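Side-chain contacts in nucleoside kinase (Methanococcus jannaschii, PDB 2C4E), which phosphorylates nucleosides, inosine, guanosine and cytidine foremost, to their monophosphates, using ATP as the best phosphate donor and magnesium or manganese as cofactor: residues 157-162 and 166-171; 73-78 and 88-93. One frame throughout, in Å; residues are numbered along the deposited sequence.

How the interactions relate
Both interactions belong to a single chain of a ribokinase-family fold, and each joins the strand of a beta-alpha-beta unit to its helix or to the turn before it. Interaction 2 comes first along the chain, joining helix 73-80 to strand 89-90, which pairs in parallel with strand 64-65. Interaction 1 follows, between the end of strand 156-159, inside the large mixed sheet, and the turn leading into helix 170-178. Their centres lie 26 Å apart and their nearest atoms about 16 Å apart. Interaction 1 is buried, the Phe159 side chain about 9 Å from that of Arg250, the inferred transition-state stabiliser; interaction 2 is partly buried and far from the active site.

Interaction 1 (157-162 and 166-171); sequences VSFDPG and PQYSKE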
ATOM      1  N   VAL A 157     -18.862   6.130  29.267  1.00 19.99           N
ATOM      2  CA  VAL A 157     -17.753   5.665  28.471  1.00 19.42           C
ATOM      3  C   VAL A 157     -18.097   4.340  27.827  1.00 19.45           C
ATOM      4  O   VAL A 157     -18.506   3.407  28.502  1.00 19.76           O
ATOM      5  CB  VAL A 157     -16.497   5.512  29.332  1.00 19.12           C
ATOM      6  CG1 VAL A 157     -15.392   4.848  28.549  1.00 19.17           C
ATOM      7  CG2 VAL A 157     -16.082   6.896  29.883  1.00 19.42           C
ATOM      8  N   SER A 158     -17.912   4.280  26.515  1.00 20.08           N
ATOM      9  CA  SER A 158     -18.034   3.053  25.740  1.00 20.74           C
ATOM     10  C   SER A 158     -16.641   2.729  25.197  1.00 20.96           C
ATOM     11  O   SER A 158     -15.918   3.621  24.772  1.00 19.94           O
ATOM     12  CB  SER A 158     -19.052   3.244  24.609  1.00 21.36           C
ATOM     13  OG  SER A 158     -19.041   2.151  23.699  1.00 22.76           O
ATOM     14  N   PHE A 159     -16.264   1.453  25.220  1.00 20.40           N
ATOM     15  CA  PHE A 159     -14.900   1.037  24.872  1.00 21.20           C
ATOM     16  C   PHE A 159     -14.927  -0.320  24.206  1.00 22.71           C
ATOM     17  O   PHE A 159     -15.617  -1.225  24.647  1.00 22.57           O
ATOM     18  CB  PHE A 159     -14.039   0.961  26.148  1.00 21.06           C
ATOM     19  CG  PHE A 159     -12.664   0.430  25.940  1.00 21.84           C
ATOM     20  CD1 PHE A 159     -11.809   1.039  25.040  1.00 22.42           C
ATOM     21  CD2 PHE A 159     -12.213  -0.674  26.659  1.00 22.37           C
ATOM     22  CE1 PHE A 159     -10.511   0.550  24.852  1.00 24.16           C
ATOM     23  CE2 PHE A 159     -10.917  -1.177  26.456  1.00 22.56           C
ATOM     24  CZ  PHE A 159     -10.080  -0.558  25.559  1.00 20.60           C
ATOM     25  N   ASP A 160     -14.156  -0.465  23.148  1.00 24.54           N
ATOM     26  CA  ASP A 160     -13.889  -1.788  22.618  1.00 26.06           C
ATOM     27  C   ASP A 160     -12.409  -1.829  22.292  1.00 26.17           C
ATOM     28  O   ASP A 160     -11.984  -1.098  21.428  1.00 26.75           O
ATOM     29  CB  ASP A 160     -14.705  -2.052  21.363  1.00 27.22           C
ATOM     30  CG  ASP A 160     -14.558  -3.492  20.844  1.00 27.80           C
ATOM     31  OD1 ASP A 160     -13.532  -4.201  21.071  1.00 28.46           O
ATOM     32  OD2 ASP A 160     -15.453  -4.018  20.184  1.00 31.01           O
ATOM     33  N   PRO A 161     -11.640  -2.679  22.958  1.00 26.57           N
ATOM     34  CA  PRO A 161     -10.202  -2.752  22.677  1.00 26.45           C
ATOM     35  C   PRO A 161      -9.905  -3.187  21.235  1.00 26.76           C
ATOM     36  O   PRO A 161      -8.849  -2.842  20.719  1.00 26.96           O
ATOM     37  CB  PRO A 161      -9.715  -3.804  23.663  1.00 27.11           C
ATOM     38  CG  PRO A 161     -10.929  -4.625  23.968  1.00 27.11           C
ATOM     39  CD  PRO A 161     -12.044  -3.669  23.975  1.00 26.94           C
ATOM     40  N   GLY A 162     -10.812  -3.936  20.615  1.00 25.74           N
ATOM     41  CA  GLY A 162     -10.648  -4.396  19.247  1.00 26.18           C
ATOM     42  C   GLY A 162      -9.285  -5.017  18.973  1.00 25.93           C
ATOM     43  O   GLY A 162      -8.735  -5.759  19.790  1.00 25.38           O
ATOM     44  N   PRO A 166      -4.033  -6.828  22.179  1.00 29.93           N
ATOM     45  CA  PRO A 166      -2.687  -7.300  22.544  1.00 30.26           C
ATOM     46  C   PRO A 166      -1.750  -6.265  23.196  1.00 30.24           C
ATOM     47  O   PRO A 166      -0.837  -6.663  23.926  1.00 30.91           O
ATOM     48  CB  PRO A 166      -2.114  -7.783  21.203  1.00 30.31           C
ATOM     49  CG  PRO A 166      -3.320  -8.151  20.391  1.00 30.25           C
ATOM     50  CD  PRO A 166      -4.347  -7.123  20.766  1.00 30.08           C
ATOM     51  N   GLN A 167      -1.961  -4.977  22.930  1.00 30.35           N
ATOM     52  CA  GLN A 167      -1.129  -3.898  23.484  1.00 30.13           C
ATOM     53  C   GLN A 167      -1.397  -3.565  24.946  1.00 29.78           C
ATOM     54  O   GLN A 167      -0.625  -2.835  25.570  1.00 30.09           O
ATOM     55  CB  GLN A 167      -1.310  -2.621  22.661  1.00 30.25           C
ATOM     56  CG  GLN A 167      -0.830  -2.756  21.226  1.00 30.41           C
ATOM     57  CD  GLN A 167      -1.090  -1.511  20.415  1.00 31.02           C
ATOM     58  OE1 GLN A 167      -0.724  -0.409  20.826  1.00 30.50           O
ATOM     59  NE2 GLN A 167      -1.725  -1.678  19.265  1.00 30.60           N
ATOM     60  N   TYR A 168      -2.500  -4.070  25.483  1.00 28.96           N
ATOM     61  CA  TYR A 168      -2.861  -3.828  26.869  1.00 28.46           C
ATOM     62  C   TYR A 168      -2.322  -4.934  27.761  1.00 28.04           C
ATOM     63  O   TYR A 168      -2.637  -6.109  27.556  1.00 28.28           O
ATOM     64  CB  TYR A 168      -4.385  -3.779  27.016  1.00 28.62           C
ATOM     65  CG  TYR A 168      -5.046  -2.565  26.392  1.00 28.43           C
ATOM     66  CD1 TYR A 168      -5.275  -2.499  25.022  1.00 28.79           C
ATOM     67  CD2 TYR A 168      -5.443  -1.483  27.173  1.00 26.00           C
ATOM     68  CE1 TYR A 168      -5.875  -1.396  24.444  1.00 27.98           C
ATOM     69  CE2 TYR A 168      -6.057  -0.359  26.600  1.00 27.60           C
ATOM     70  CZ  TYR A 168      -6.271  -0.324  25.238  1.00 27.09           C
ATOM     71  OH  TYR A 168      -6.863   0.772  24.665  1.00 28.11           O
ATOM     72  N   SER A 169      -1.533  -4.548  28.760  1.00 27.35           N
ATOM     73  CA  SER A 169      -1.121  -5.443  29.825  1.00 27.58           C
ATOM     74  C   SER A 169      -2.319  -5.763  30.679  1.00 27.89           C
ATOM     75  O   SER A 169      -3.319  -5.033  30.653  1.00 28.34           O
ATOM     76  CB  SER A 169      -0.074  -4.765  30.718  1.00 27.88           C
ATOM     77  OG  SER A 169      -0.663  -3.664  31.398  1.00 28.13           O
ATOM     78  N   LYS A 170      -2.200  -6.809  31.486  1.00 27.87           N
ATOM     79  CA  LYS A 170      -3.221  -7.115  32.481  1.00 28.21           C
ATOM     80  C   LYS A 170      -3.631  -5.840  33.241  1.00 27.70           C
ATOM     81  O   LYS A 170      -4.817  -5.568  33.436  1.00 27.09           O
ATOM     82  CB  LYS A 170      -2.702  -8.174  33.457  1.00 28.51           C
ATOM     83  CG  LYS A 170      -3.763  -8.765  34.361  1.00 30.14           C
ATOM     84  CD  LYS A 170      -3.165  -9.782  35.323  1.00 31.89           C
ATOM     85  CE  LYS A 170      -4.189 -10.223  36.360  1.00 32.70           C
ATOM     86  NZ  LYS A 170      -3.660 -11.300  37.245  0.20 31.88           N
ATOM     87  N   GLU A 171      -2.639  -5.046  33.631  1.00 27.64           N
ATOM     88  CA  GLU A 171      -2.858  -3.883  34.509  1.00 27.16           C
ATOM     89  C   GLU A 171      -3.571  -2.726  33.809  1.00 27.39           C
ATOM     90  O   GLU A 171      -4.489  -2.096  34.361  1.00 26.42           O
ATOM     91  CB  GLU A 171      -1.507  -3.418  35.079  1.00 27.55           C
ATOM     92  CG  GLU A 171      -0.871  -4.392  36.072  0.20 26.06           C
ATOM     93  CD  GLU A 171      -0.113  -5.551  35.426  0.20 25.31           C
ATOM     94  OE1 GLU A 171       0.394  -5.408  34.292  0.20 23.25           O
ATOM     95  OE2 GLU A 171      -0.017  -6.622  36.066  0.20 24.13           O
TER
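Phe159 ends strand 156-159 in an extended backbone conformation, whereas Tyr168 sits in the turn between the 3-10 segment ending at Gln167 and the helix that starts at Lys170. Their CA atoms are 13.1 Å apart and no hydrogen bond joins the two segments, so the gap is bridged by two aromatic side chains. This is the strand-to-helix connection of a beta-alpha-beta unit (strand 156-159, helix 170-178, strand 182-186) in the ribokinase fold.

The side chains approach from opposite directions. Phe159 points toward the segment of Tyr168, with CG anti to the backbone N (chi1 175°); Tyr168 turns CG beside its own N (chi1 -70°), anti to the carbonyl carbon. The rings form an offset edge-to-face pair, the edge of Phe159 toward the face of Tyr168, with centroids 5.9 Å apart and planes at 62°. The offset is plain from the atoms that meet: the phenol end of Tyr168 takes the contact, with OH near the plane of the Phe159 ring at its edge, 3.6 Å from Phe159 CZ and 3.7 Å from Phe159 CE1. Phe159 CZ in turn approaches the tyrosine ring obliquely and lies 3.8 Å from Tyr168 CZ. On one face of the Phe159 ring, Pro161 N stands 3.7 Å above the plane, displaced toward the rim.

Ile176 of helix 170-178 meets the side chains of both Phe159 and Tyr168, packing that helix onto the strand. Ser169 caps the helix through Met172 N. Beyond the aromatic pair, Asp160 OD2 forms a salt bridge with Arg250, the inferred transition-state stabiliser, so the chain just past Phe159 reaches the active site. The other oxygen, Asp160 OD1, closes an Asx turn by accepting Gly162 N at 2.8 Å, the donor coming from above the carboxylate plane.

Interaction 2 (73-78 and 88-93); sequences GYERYL and LYYSEE
The Tyr90 ring and the Glu75 carboxylate are set with their planes 68° apart, and Glu75 OE2 lies at the ring's edge, near its plane, instead of over a face. It sits beside the phenol end, 3.2 Å from Tyr90 CE2, and the two side chains cross at about a right angle. Within the helix, the Tyr77 ring meets the carbonyl oxygen of Tyr74 in plane at its edge.

The contact proper is one hydrogen bond, from Tyr90 OH to Glu75 OE2 at 2.6 Å. The hydroxyl meets the carboxylate oxygen on its anti side, 31° out of the carboxylate plane. Glu75 is extended, CG anti to the backbone N (chi1 -177°), and with the Tyr90 ring it bridges backbones whose nearest CA atoms, those of Glu75 and Leu88, are 10.3 Å apart. Its other oxygen, OE1, accepts a weak bond from Asn71 N. The short bond at OE2 and a position in the first turn of the helix are consistent with an ionised carboxylate.

Helix 73-80 is thereby tied to strand 89-90 in the beta-alpha-beta unit that begins at strand 64-65. Val65 packs against Tyr90, Phe69 touches both Glu75 and Leu88, and Leu61 of strand 58-62 meets both Leu78 and Leu88, while Tyr77 and Leu78 rest on Val50 of helix 44-54.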
ATOM      1  N   GLY A  73     -11.000  14.391  -0.071  1.00 30.00           N
ATOM      2  CA  GLY A  73     -12.306  13.778  -0.174  1.00 29.63           C
ATOM      3  C   GLY A  73     -12.929  13.576   1.193  1.00 29.22           C
ATOM      4  O   GLY A  73     -14.113  13.842   1.385  1.00 29.32           O
ATOM      5  N   TYR A  74     -12.125  13.132   2.149  1.00 28.48           N
ATOM      6  CA  TYR A  74     -12.657  12.710   3.443  1.00 28.14           C
ATOM      7  C   TYR A  74     -13.204  13.888   4.254  1.00 27.98           C
ATOM      8  O   TYR A  74     -14.275  13.782   4.853  1.00 27.87           O
ATOM      9  CB  TYR A  74     -11.588  11.950   4.239  1.00 27.95           C
ATOM     10  CG  TYR A  74     -12.117  10.854   5.161  1.00 26.59           C
ATOM     11  CD1 TYR A  74     -11.286   9.817   5.576  1.00 23.63           C
ATOM     12  CD2 TYR A  74     -13.445  10.848   5.618  1.00 25.79           C
ATOM     13  CE1 TYR A  74     -11.752   8.819   6.409  1.00 24.60           C
ATOM     14  CE2 TYR A  74     -13.910   9.854   6.456  1.00 23.83           C
ATOM     15  CZ  TYR A  74     -13.064   8.848   6.853  1.00 22.85           C
ATOM     16  OH  TYR A  74     -13.527   7.856   7.663  1.00 24.48           O
ATOM     17  N   GLU A  75     -12.477  14.998   4.274  1.00 27.82           N
ATOM     18  CA  GLU A  75     -12.886  16.166   5.050  1.00 28.12           C
ATOM     19  C   GLU A  75     -14.211  16.760   4.582  1.00 28.13           C
ATOM     20  O   GLU A  75     -15.073  17.052   5.401  1.00 28.24           O
ATOM     21  CB  GLU A  75     -11.805  17.236   5.007  1.00 28.50           C
ATOM     22  CG  GLU A  75     -12.116  18.461   5.848  1.00 29.45           C
ATOM     23  CD  GLU A  75     -11.041  19.507   5.732  1.00 30.79           C
ATOM     24  OE1 GLU A  75     -11.197  20.432   4.909  1.00 31.45           O
ATOM     25  OE2 GLU A  75     -10.038  19.389   6.454  1.00 32.55           O
ATOM     26  N   ARG A  76     -14.355  16.958   3.270  1.00 28.03           N
ATOM     27  CA  ARG A  76     -15.590  17.491   2.687  1.00 27.88           C
ATOM     28  C   ARG A  76     -16.765  16.552   2.928  1.00 27.72           C
ATOM     29  O   ARG A  76     -17.876  16.997   3.220  1.00 27.97           O
ATOM     30  CB  ARG A  76     -15.411  17.740   1.184  1.00 27.82           C
ATOM     31  N   TYR A  77     -16.497  15.254   2.810  1.00 27.35           N
ATOM     32  CA  TYR A  77     -17.466  14.183   3.069  1.00 27.08           C
ATOM     33  C   TYR A  77     -18.025  14.241   4.494  1.00 26.99           C
ATOM     34  O   TYR A  77     -19.234  14.132   4.699  1.00 26.80           O
ATOM     35  CB  TYR A  77     -16.769  12.843   2.793  1.00 27.08           C
ATOM     36  CG  TYR A  77     -17.424  11.569   3.288  1.00 26.99           C
ATOM     37  CD1 TYR A  77     -18.350  10.889   2.504  1.00 26.54           C
ATOM     38  CD2 TYR A  77     -17.051  10.997   4.502  1.00 25.65           C
ATOM     39  CE1 TYR A  77     -18.923   9.700   2.939  1.00 26.55           C
ATOM     40  CE2 TYR A  77     -17.610   9.811   4.943  1.00 25.65           C
ATOM     41  CZ  TYR A  77     -18.550   9.164   4.157  1.00 26.13           C
ATOM     42  OH  TYR A  77     -19.098   7.980   4.572  1.00 24.79           O
ATOM     43  N   LEU A  78     -17.149  14.433   5.475  1.00 26.58           N
ATOM     44  CA  LEU A  78     -17.582  14.529   6.863  1.00 26.31           C
ATOM     45  C   LEU A  78     -18.319  15.843   7.118  1.00 26.53           C
ATOM     46  O   LEU A  78     -19.311  15.865   7.843  1.00 26.25           O
ATOM     47  CB  LEU A  78     -16.389  14.393   7.818  1.00 26.24           C
ATOM     48  CG  LEU A  78     -15.751  13.004   7.894  1.00 25.81           C
ATOM     49  CD1 LEU A  78     -14.490  13.051   8.758  1.00 25.32           C
ATOM     50  CD2 LEU A  78     -16.718  11.960   8.421  1.00 24.95           C
ATOM     51  N   LEU A  88     -10.607  17.496  15.542  1.00 23.11           N
ATOM     52  CA  LEU A  88      -9.550  16.800  14.794  1.00 22.91           C
ATOM     53  C   LEU A  88      -8.217  17.538  14.943  1.00 22.84           C
ATOM     54  O   LEU A  88      -8.175  18.769  14.912  1.00 21.87           O
ATOM     55  CB  LEU A  88      -9.874  16.681  13.303  1.00 23.36           C
ATOM     56  CG  LEU A  88     -11.003  15.772  12.827  1.00 24.61           C
ATOM     57  CD1 LEU A  88     -10.982  15.656  11.304  1.00 24.92           C
ATOM     58  CD2 LEU A  88     -10.958  14.395  13.475  1.00 26.33           C
ATOM     59  N   TYR A  89      -7.146  16.774  15.136  1.00 22.19           N
ATOM     60  CA  TYR A  89      -5.793  17.285  15.067  1.00 21.98           C
ATOM     61  C   TYR A  89      -5.273  17.064  13.652  1.00 21.90           C
ATOM     62  O   TYR A  89      -5.298  15.947  13.152  1.00 21.70           O
ATOM     63  CB  TYR A  89      -4.886  16.570  16.072  1.00 21.57           C
ATOM     64  CG  TYR A  89      -3.467  17.073  16.011  1.00 21.96           C
ATOM     65  CD1 TYR A  89      -2.525  16.455  15.193  1.00 20.72           C
ATOM     66  CD2 TYR A  89      -3.079  18.199  16.734  1.00 23.17           C
ATOM     67  CE1 TYR A  89      -1.221  16.936  15.115  1.00 22.57           C
ATOM     68  CE2 TYR A  89      -1.781  18.685  16.662  1.00 22.55           C
ATOM     69  CZ  TYR A  89      -0.860  18.045  15.854  1.00 22.63           C
ATOM     70  OH  TYR A  89       0.431  18.511  15.772  1.00 22.73           O
ATOM     71  N   TYR A  90      -4.813  18.135  13.009  1.00 22.39           N
ATOM     72  CA  TYR A  90      -4.274  18.067  11.656  1.00 22.70           C
ATOM     73  C   TYR A  90      -2.754  18.143  11.718  1.00 23.09           C
ATOM     74  O   TYR A  90      -2.193  19.135  12.190  1.00 22.69           O
ATOM     75  CB  TYR A  90      -4.797  19.236  10.817  1.00 23.03           C
ATOM     76  CG  TYR A  90      -6.216  19.066  10.325  1.00 23.42           C
ATOM     77  CD1 TYR A  90      -7.303  19.243  11.180  1.00 24.10           C
ATOM     78  CD2 TYR A  90      -6.471  18.744   8.996  1.00 24.32           C
ATOM     79  CE1 TYR A  90      -8.606  19.097  10.716  1.00 24.60           C
ATOM     80  CE2 TYR A  90      -7.758  18.601   8.525  1.00 25.59           C
ATOM     81  CZ  TYR A  90      -8.823  18.773   9.384  1.00 25.35           C
ATOM     82  OH  TYR A  90     -10.098  18.624   8.902  1.00 26.90           O
ATOM     83  N   SER A  91      -2.089  17.094  11.244  1.00 23.34           N
ATOM     84  CA  SER A  91      -0.632  17.044  11.226  1.00 23.82           C
ATOM     85  C   SER A  91      -0.101  17.772   9.995  1.00 24.52           C
ATOM     86  O   SER A  91      -0.677  17.673   8.913  1.00 24.97           O
ATOM     87  CB  SER A  91      -0.147  15.594  11.210  1.00 23.57           C
ATOM     88  OG  SER A  91       1.267  15.534  11.238  1.00 23.02           O
ATOM     89  N   GLU A  92       0.994  18.505  10.175  1.00 25.32           N
ATOM     90  CA  GLU A  92       1.684  19.170   9.074  1.00 26.17           C
ATOM     91  C   GLU A  92       2.681  18.216   8.407  1.00 26.20           C
ATOM     92  O   GLU A  92       2.951  18.331   7.210  1.00 26.85           O
ATOM     93  CB  GLU A  92       2.430  20.418   9.587  1.00 26.52           C
ATOM     94  CG  GLU A  92       1.571  21.402  10.378  1.00 28.28           C
ATOM     95  CD  GLU A  92       2.323  22.661  10.781  1.00 31.60           C
ATOM     96  OE1 GLU A  92       3.267  22.567  11.601  1.00 34.33           O
ATOM     97  OE2 GLU A  92       1.979  23.753  10.275  1.00 34.04           O
ATOM     98  N   GLU A  93       3.218  17.278   9.188  1.00 26.34           N
ATOM     99  CA  GLU A  93       4.361  16.450   8.782  1.00 26.78           C
ATOM    100  C   GLU A  93       3.989  15.044   8.289  1.00 26.52           C
ATOM    101  O   GLU A  93       4.577  14.542   7.314  1.00 26.11           O
ATOM    102  CB  GLU A  93       5.376  16.343   9.936  1.00 27.10           C
ATOM    103  CG  GLU A  93       4.757  16.084  11.320  1.00 28.30           C
ATOM    104  CD  GLU A  93       5.764  15.596  12.355  1.00 29.24           C
ATOM    105  OE1 GLU A  93       6.867  15.147  11.967  0.20 29.11           O
ATOM    106  OE2 GLU A  93       5.463  15.678  13.563  0.20 28.51           O
TER